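Long-range contact in FAD linked oxidase-like protein (Myceliophthora thermophila, PDB 5L6G), which oxidises the C1 hydroxyl of xylooligosaccharides and related sugars to lactones, using a bicovalently bound FAD and reducing molecular oxygen to hydrogen peroxide: residues T69-A81 with A186-A198. Sequence-based numbering, arbitrary orientation. Where two conformers were deposited one is given.
With NAG (2-acetamido-2-deoxy-beta-D-glucopyranose), chain C.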
loop_
_atom_site.group_PDB
_atom_site.type_symbol
_atom_site.label_atom_id
_atom_site.label_comp_id
_atom_site.label_asym_id
_atom_site.label_seq_id
_atom_site.Cartn_x
_atom_site.Cartn_y
_atom_site.Cartn_z
ATOM N N THR A 69 10.169 19.162 11.879
ATOM C CA THR A 69 10.607 18.330 12.980
ATOM C C THR A 69 9.432 17.789 13.759
ATOM O O THR A 69 8.315 18.293 13.673
ATOM C CB THR A 69 11.488 19.120 13.957
ATOM O OG1 THR A 69 11.603 18.393 15.189
ATOM C CG2 THR A 69 10.880 20.493 14.223
ATOM N N VAL A 70 9.714 16.761 14.541
ATOM C CA VAL A 70 8.707 16.137 15.391
ATOM C C VAL A 70 8.021 17.178 16.284
ATOM O O VAL A 70 6.827 17.074 16.492
ATOM C CB VAL A 70 9.294 14.986 16.253
ATOM C CG1 VAL A 70 10.381 15.475 17.121
ATOM C CG2 VAL A 70 8.225 14.351 17.127
ATOM N N GLU A 71 8.770 18.185 16.758
ATOM C CA GLU A 71 8.187 19.262 17.553
ATOM C C GLU A 71 7.046 19.968 16.821
ATOM O O GLU A 71 6.032 20.303 17.429
ATOM C CB GLU A 71 9.240 20.317 17.952
ATOM C CG GLU A 71 10.198 19.876 19.043
ATOM C CD GLU A 71 11.565 19.381 18.543
ATOM O OE1 GLU A 71 11.705 18.943 17.378
ATOM O OE2 GLU A 71 12.527 19.425 19.338
ATOM N N HIS A 72 7.255 20.252 15.538
ATOM C CA HIS A 72 6.223 20.860 14.724
ATOM C C HIS A 72 5.023 19.932 14.610
ATOM O O HIS A 72 3.882 20.388 14.667
ATOM C CB HIS A 72 6.736 21.204 13.334
ATOM C CG HIS A 72 7.724 22.319 13.327
ATOM N ND1 HIS A 72 8.634 22.495 12.315
ATOM C CD2 HIS A 72 7.964 23.302 14.219
ATOM C CE1 HIS A 72 9.393 23.540 12.575
ATOM N NE2 HIS A 72 9.006 24.051 13.728
ATOM N N ILE A 73 5.287 18.627 14.472
ATOM C CA ILE A 73 4.196 17.647 14.405
ATOM C C ILE A 73 3.394 17.661 15.702
ATOM O O ILE A 73 2.155 17.687 15.680
ATOM C CB ILE A 73 4.682 16.213 14.097
ATOM C CG1 ILE A 73 5.381 16.180 12.738
ATOM C CG2 ILE A 73 3.505 15.248 14.108
ATOM C CD1 ILE A 73 6.115 14.885 12.438
ATOM N N GLN A 74 4.090 17.673 16.833
ATOM C CA GLN A 74 3.402 17.678 18.125
ATOM C C GLN A 74 2.544 18.899 18.263
ATOM O O GLN A 74 1.399 18.805 18.712
ATOM C CB GLN A 74 4.381 17.704 19.266
ATOM C CG GLN A 74 5.142 16.435 19.425
ATOM C CD GLN A 74 6.189 16.600 20.487
ATOM O OE1 GLN A 74 7.348 16.917 20.178
ATOM N NE2 GLN A 74 5.784 16.449 21.759
ATOM N N ALA A 75 3.127 20.041 17.903
ATOM C CA ALA A 75 2.453 21.312 18.046
ATOM C C ALA A 75 1.215 21.385 17.153
ATOM O O ALA A 75 0.181 21.923 17.575
ATOM C CB ALA A 75 3.397 22.459 17.737
ATOM N N ALA A 76 1.340 20.885 15.924
ATOM C CA ALA A 76 0.216 20.845 14.987
ATOM C C ALA A 76 -0.902 19.980 15.540
ATOM O O ALA A 76 -2.069 20.386 15.549
ATOM C CB ALA A 76 0.646 20.326 13.623
ATOM N N VAL A 77 -0.547 18.798 16.021
ATOM C CA VAL A 77 -1.540 17.898 16.596
ATOM C C VAL A 77 -2.282 18.562 17.760
ATOM O O VAL A 77 -3.523 18.525 17.830
ATOM C CB VAL A 77 -0.894 16.598 17.065
ATOM C CG1 VAL A 77 -1.837 15.807 17.975
ATOM C CG2 VAL A 77 -0.493 15.765 15.854
ATOM N N LEU A 78 -1.528 19.193 18.658
ATOM C CA LEU A 78 -2.131 19.837 19.804
ATOM C C LEU A 78 -3.083 20.948 19.391
ATOM O O LEU A 78 -4.134 21.143 20.028
ATOM C CB LEU A 78 -1.055 20.412 20.700
ATOM C CG LEU A 78 -0.322 19.361 21.512
ATOM C CD1 LEU A 78 1.044 19.888 21.956
ATOM C CD2 LEU A 78 -1.169 18.974 22.725
ATOM N N CYS A 79 -2.716 21.656 18.324
ATOM C CA CYS A 79 -3.536 22.753 17.823
ATOM C C CYS A 79 -4.893 22.246 17.341
ATOM O O CYS A 79 -5.930 22.815 17.680
ATOM C CB CYS A 79 -2.810 23.526 16.725
ATOM S SG CYS A 79 -1.808 24.847 17.420
ATOM N N ALA A 80 -4.865 21.167 16.568
ATOM C CA ALA A 80 -6.081 20.505 16.123
ATOM C C ALA A 80 -6.933 20.103 17.300
ATOM O O ALA A 80 -8.136 20.313 17.285
ATOM C CB ALA A 80 -5.759 19.288 15.294
ATOM N N ALA A 81 -6.314 19.497 18.301
ATOM C CA ALA A 81 -7.040 19.082 19.496
ATOM C C ALA A 81 -7.659 20.278 20.226
ATOM O O ALA A 81 -8.820 20.227 20.616
ATOM C CB ALA A 81 -6.132 18.324 20.439
ATOM N N ALA A 186 9.266 2.899 15.726
ATOM C CA ALA A 186 8.685 4.133 15.228
ATOM C C ALA A 186 8.520 5.091 16.391
ATOM O O ALA A 186 8.136 4.669 17.481
ATOM C CB ALA A 186 7.329 3.873 14.602
ATOM N N ASP A 187 8.804 6.366 16.152
ATOM C CA ASP A 187 8.459 7.410 17.097
ATOM C C ASP A 187 7.126 7.986 16.670
ATOM O O ASP A 187 6.923 8.276 15.489
ATOM C CB ASP A 187 9.511 8.503 17.114
ATOM C CG ASP A 187 10.880 7.998 17.539
ATOM O OD1 ASP A 187 10.971 6.982 18.263
ATOM O OD2 ASP A 187 11.862 8.608 17.107
ATOM N N VAL A 188 6.211 8.140 17.615
ATOM C CA VAL A 188 4.852 8.491 17.308
ATOM C C VAL A 188 4.388 9.660 18.145
ATOM O O VAL A 188 4.654 9.708 19.349
ATOM C CB VAL A 188 3.898 7.295 17.578
ATOM C CG1 VAL A 188 2.512 7.569 17.000
ATOM C CG2 VAL A 188 4.501 6.007 17.020
ATOM N N VAL A 189 3.710 10.592 17.493
ATOM C CA VAL A 189 3.021 11.694 18.164
ATOM C C VAL A 189 1.575 11.273 18.348
ATOM O O VAL A 189 0.856 11.058 17.368
ATOM C CB VAL A 189 3.057 12.976 17.312
ATOM C CG1 VAL A 189 2.324 14.124 18.004
ATOM C CG2 VAL A 189 4.509 13.348 17.039
ATOM N N LEU A 190 1.151 11.148 19.592
ATOM C CA LEU A 190 -0.222 10.756 19.903
ATOM C C LEU A 190 -1.185 11.938 19.834
ATOM O O LEU A 190 -0.768 13.084 19.741
ATOM C CB LEU A 190 -0.275 10.118 21.290
ATOM C CG LEU A 190 0.640 8.917 21.498
ATOM C CD1 LEU A 190 0.508 8.400 22.929
ATOM C CD2 LEU A 190 0.333 7.813 20.526
ATOM N N ALA A 191 -2.483 11.630 19.909
ATOM C CA ALA A 191 -3.533 12.611 19.746
ATOM C C ALA A 191 -3.427 13.770 20.721
ATOM O O ALA A 191 -3.829 14.876 20.385
ATOM C CB ALA A 191 -4.902 11.944 19.871
ATOM N N ASN A 192 -2.892 13.520 21.914
ATOM C CA ASN A 192 -2.696 14.581 22.908
ATOM C C ASN A 192 -1.292 15.196 22.909
ATOM O O ASN A 192 -0.890 15.837 23.879
ATOM C CB ASN A 192 -3.024 14.064 24.311
ATOM C CG ASN A 192 -2.136 12.906 24.740
ATOM O OD1 ASN A 192 -1.121 12.571 24.102
ATOM N ND2 ASN A 192 -2.529 12.272 25.848
ATOM N N GLY A 193 -0.551 15.019 21.823
ATOM C CA GLY A 193 0.782 15.591 21.722
ATOM C C GLY A 193 1.903 14.808 22.385
ATOM O O GLY A 193 3.068 15.158 22.202
ATOM N N SER A 194 1.584 13.756 23.137
ATOM C CA SER A 194 2.626 12.905 23.735
ATOM C C SER A 194 3.466 12.208 22.680
ATOM O O SER A 194 2.968 11.852 21.596
ATOM C CB SER A 194 2.028 11.832 24.659
ATOM O OG SER A 194 1.534 12.388 25.861
ATOM N N LEU A 195 4.742 11.998 23.010
ATOM C CA LEU A 195 5.649 11.224 22.181
ATOM C C LEU A 195 5.839 9.853 22.758
ATOM O O LEU A 195 5.965 9.685 23.976
ATOM C CB LEU A 195 7.019 11.865 22.130
ATOM C CG LEU A 195 7.000 13.303 21.661
ATOM C CD1 LEU A 195 8.382 13.913 21.752
ATOM C CD2 LEU A 195 6.443 13.341 20.241
ATOM N N VAL A 196 5.898 8.863 21.886
ATOM C CA VAL A 196 6.179 7.514 22.338
ATOM C C VAL A 196 7.009 6.885 21.265
ATOM O O VAL A 196 6.926 7.292 20.119
ATOM C CB VAL A 196 4.906 6.666 22.566
ATOM C CG1 VAL A 196 4.140 7.122 23.810
ATOM C CG2 VAL A 196 4.017 6.686 21.354
ATOM N N THR A 197 7.828 5.925 21.655
ATOM C CA THR A 197 8.522 5.084 20.714
ATOM C C THR A 197 7.871 3.723 20.848
ATOM O O THR A 197 7.682 3.215 21.968
ATOM C CB THR A 197 10.028 5.001 21.008
ATOM O OG1 THR A 197 10.615 6.295 20.823
ATOM C CG2 THR A 197 10.719 3.975 20.096
ATOM N N ALA A 198 7.541 3.138 19.707
ATOM C CA ALA A 198 6.911 1.828 19.645
ATOM C C ALA A 198 7.874 0.837 19.006
ATOM O O ALA A 198 8.523 1.136 18.011
ATOM C CB ALA A 198 5.613 1.902 18.873
HETATM C C1 NAG C . -1.784 11.158 26.375
HETATM C C2 NAG C . -1.988 11.235 27.889
HETATM C C3 NAG C . -1.349 10.076 28.623
HETATM C C4 NAG C . -1.741 8.778 27.951
HETATM C C5 NAG C . -1.558 8.828 26.434
HETATM C C6 NAG C . -2.117 7.559 25.789
HETATM C C7 NAG C . -2.325 13.384 28.942
HETATM C C8 NAG C . -1.737 14.628 29.555
HETATM N N2 NAG C . -1.490 12.463 28.472
HETATM O O3 NAG C . -1.713 10.098 29.995
HETATM O O4 NAG C . -0.882 7.789 28.469
HETATM O O5 NAG C . -2.271 9.929 25.910
HETATM O O6 NAG C . -3.527 7.628 25.813
HETATM O O7 NAG C . -3.548 13.246 28.879
#
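V189, the last residue of strand 183-189, presses both methyls against helix 70-83 where a beta hairpin of the PCMH-type FAD-binding domain turns beside that helix. The apolar contacts centre on this valine: CG2 meets I73 CG2 at 3.6 Å and also touches V70 CG2, while CG1, anti to the backbone N (chi1 179°), lies 3.7 Å from Q74 CA and reaches V77 CG2. V70 CG2 also touches L195 CD2 of the returning strand, and I73 continues inward onto I219 and A221 of strand 219-229. One hydrogen bond joins helix and hairpin: Q74 NE2 donates a hydrogen bond to G193 O (3.0 Å, 164° at the hydrogen), approaching almost in line with the C=O and close to the plane of its own amide. L195 crosses the Q74 side chain at about a right angle, with CD2 3.3 Å from Q74 CD. An alanine in place of Q74 would probably leave G193 O without this donor and uncover the L195 methyls. The type I turn L190-G193 meets the helix mainly through its backbone; V77 CG1 sits 3.3 Å from A191 O, and L78 CG lies over G193 CA, where a side chain would clash. On the turn's outer side N192 carries an N-linked glycan and forms an Asx turn, its OD1 accepting from S194 N at 3.1 Å while ND2 is bonded to NAG C1.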